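Local coordinates for nuclear receptor subfamily 1 group I member 3 (Mus musculus, PDB 1XNX), which acts as a nuclear receptor that pairs with RXR and switches on transcription from retinoic acid, phenobarbital and xenobiotic response elements, at residues L87-S92 against A174-D179. Numbering follows the deposited sequence.
Sequences LPLFRS and ALFSPD
L87, L89 and F90 meet L175 and F176 in a largely buried, apolar contact of a nuclear receptor ligand-binding domain, the layered helical sandwich of this family. The short helix 88-91, which links helix 62-85 to helix 95-114, packs here on the C-terminal end of helix 164-175, where F176 is the first residue to leave helical geometry. L87, at the N-cap position, comes first: its CD1 lies 4.2 Å from CD2 of L175, the two side chains running past each other in opposite directions. L87 also touches I24, L25 and A28 of helix 16-32, which brings that helix into the packing. Two residues on, L89 rests its CD2 methyl 3.8 Å from CZ of F176, approaching the ring obliquely. L192 and M196 of helix 186-206 touch L89 as well, and M196 also reaches F176. The F90 ring touches both L175 and F176. With CG anti to the backbone N (chi1 -174°), the ring reaches L175, crossing that leucine at about a right angle and bringing CE1 of F90 4.0 Å from CD1 of L175. Q98, L101 and L102 of helix 95-114 pack against the same phenylalanine. F176 is turned differently, its CG beside the backbone N and anti to the carbonyl carbon (chi1 -65°), and its far end advances between L89 and F90 until CZ lies 4.0 Å from the backbone N of F90, which sits at the ring edge. The two phenylalanines then meet with CE2 of F176 at the edge of the F90 ring, 4.0 Å from its CD1.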
loop_
_atom_site.group_PDB
_atom_site.type_symbol
_atom_site.label_atom_id
_atom_site.label_comp_id
_atom_site.label_asym_id
_atom_site.label_seq_id
_atom_site.Cartn_x
_atom_site.Cartn_y
_atom_site.Cartn_z
ATOM N N LEU A 87 -16.759 -25.077 5.249
ATOM C CA LEU A 87 -17.929 -24.312 5.667
ATOM C C LEU A 87 -19.150 -25.222 5.738
ATOM O O LEU A 87 -19.696 -25.640 4.712
ATOM C CB LEU A 87 -18.210 -23.154 4.700
ATOM C CG LEU A 87 -17.082 -22.169 4.372
ATOM C CD1 LEU A 87 -17.631 -21.040 3.496
ATOM C CD2 LEU A 87 -16.476 -21.622 5.661
ATOM N N PRO A 88 -19.597 -25.536 6.963
ATOM C CA PRO A 88 -20.763 -26.403 7.157
ATOM C C PRO A 88 -21.966 -25.912 6.350
ATOM O O PRO A 88 -22.747 -26.702 5.832
ATOM C CB PRO A 88 -20.993 -26.332 8.667
ATOM C CG PRO A 88 -20.502 -24.962 9.010
ATOM C CD PRO A 88 -19.217 -24.886 8.229
ATOM N N LEU A 89 -22.102 -24.599 6.244
ATOM C CA LEU A 89 -23.200 -24.022 5.493
ATOM C C LEU A 89 -23.131 -24.489 4.035
ATOM O O LEU A 89 -24.147 -24.848 3.441
ATOM C CB LEU A 89 -23.124 -22.500 5.561
ATOM C CG LEU A 89 -24.386 -21.762 5.133
ATOM C CD1 LEU A 89 -25.523 -22.118 6.081
ATOM C CD2 LEU A 89 -24.120 -20.266 5.142
ATOM N N PHE A 90 -21.924 -24.487 3.470
ATOM C CA PHE A 90 -21.710 -24.910 2.083
ATOM C C PHE A 90 -21.940 -26.411 1.929
ATOM O O PHE A 90 -22.559 -26.863 0.961
ATOM C CB PHE A 90 -20.283 -24.568 1.634
ATOM C CG PHE A 90 -20.024 -24.834 0.173
ATOM C CD1 PHE A 90 -20.757 -24.169 -0.808
ATOM C CD2 PHE A 90 -19.043 -25.742 -0.223
ATOM C CE1 PHE A 90 -20.522 -24.409 -2.162
ATOM C CE2 PHE A 90 -18.796 -25.993 -1.575
ATOM C CZ PHE A 90 -19.539 -25.321 -2.550
ATOM N N ARG A 91 -21.427 -27.176 2.890
ATOM C CA ARG A 91 -21.572 -28.628 2.888
ATOM C C ARG A 91 -23.056 -29.016 2.921
ATOM O O ARG A 91 -23.460 -30.030 2.343
ATOM C CB ARG A 91 -20.845 -29.222 4.101
ATOM C CG ARG A 91 -19.384 -28.792 4.191
ATOM C CD ARG A 91 -18.586 -29.528 5.262
ATOM N NE ARG A 91 -19.072 -29.311 6.623
ATOM C CZ ARG A 91 -18.282 -29.264 7.696
ATOM N NH1 ARG A 91 -16.970 -29.406 7.555
ATOM N NH2 ARG A 91 -18.796 -29.105 8.910
ATOM N N SER A 92 -23.857 -28.191 3.591
ATOM C CA SER A 92 -25.296 -28.400 3.725
ATOM C C SER A 92 -26.029 -28.399 2.389
ATOM O O SER A 92 -27.229 -28.685 2.340
ATOM C CB SER A 92 -25.904 -27.313 4.619
ATOM O OG SER A 92 -25.373 -27.365 5.939
ATOM N N ALA A 174 -19.727 -13.955 -2.696
ATOM C CA ALA A 174 -19.588 -14.394 -4.081
ATOM C C ALA A 174 -19.841 -15.891 -4.223
ATOM O O ALA A 174 -20.330 -16.346 -5.247
ATOM C CB ALA A 174 -18.196 -14.058 -4.604
ATOM N N LEU A 175 -19.504 -16.652 -3.191
ATOM C CA LEU A 175 -19.675 -18.098 -3.209
ATOM C C LEU A 175 -21.124 -18.545 -3.327
ATOM O O LEU A 175 -21.458 -19.374 -4.180
ATOM C CB LEU A 175 -19.067 -18.718 -1.950
ATOM C CG LEU A 175 -19.284 -20.224 -1.814
ATOM C CD1 LEU A 175 -18.792 -20.921 -3.074
ATOM C CD2 LEU A 175 -18.561 -20.744 -0.576
ATOM N N PHE A 176 -21.977 -17.994 -2.467
ATOM C CA PHE A 176 -23.391 -18.349 -2.442
ATOM C C PHE A 176 -24.274 -17.581 -3.426
ATOM O O PHE A 176 -25.387 -17.178 -3.080
ATOM C CB PHE A 176 -23.935 -18.166 -1.024
ATOM C CG PHE A 176 -23.319 -19.090 -0.013
ATOM C CD1 PHE A 176 -22.506 -18.596 1.000
ATOM C CD2 PHE A 176 -23.580 -20.461 -0.056
ATOM C CE1 PHE A 176 -21.962 -19.452 1.960
ATOM C CE2 PHE A 176 -23.044 -21.323 0.896
ATOM C CZ PHE A 176 -22.235 -20.815 1.905
ATOM N N SER A 177 -23.793 -17.373 -4.646
ATOM C CA SER A 177 -24.587 -16.666 -5.647
ATOM C C SER A 177 -25.415 -17.708 -6.396
ATOM O O SER A 177 -24.865 -18.662 -6.939
ATOM C CB SER A 177 -23.675 -15.921 -6.617
ATOM O OG SER A 177 -24.433 -15.303 -7.643
ATOM N N PRO A 178 -26.748 -17.540 -6.437
ATOM C CA PRO A 178 -27.629 -18.491 -7.123
ATOM C C PRO A 178 -27.700 -18.358 -8.644
ATOM O O PRO A 178 -27.928 -19.337 -9.354
ATOM C CB PRO A 178 -28.975 -18.219 -6.474
ATOM C CG PRO A 178 -28.940 -16.731 -6.326
ATOM C CD PRO A 178 -27.541 -16.483 -5.782
ATOM N N ASP A 179 -27.503 -17.142 -9.138
ATOM C CA ASP A 179 -27.578 -16.863 -10.570
ATOM C C ASP A 179 -26.696 -17.766 -11.418
ATOM O O ASP A 179 -26.848 -17.827 -12.633
ATOM C CB ASP A 179 -27.210 -15.406 -10.815
ATOM C CG ASP A 179 -27.802 -14.487 -9.770
ATOM O OD1 ASP A 179 -29.049 -14.422 -9.673
ATOM O OD2 ASP A 179 -27.018 -13.838 -9.038
#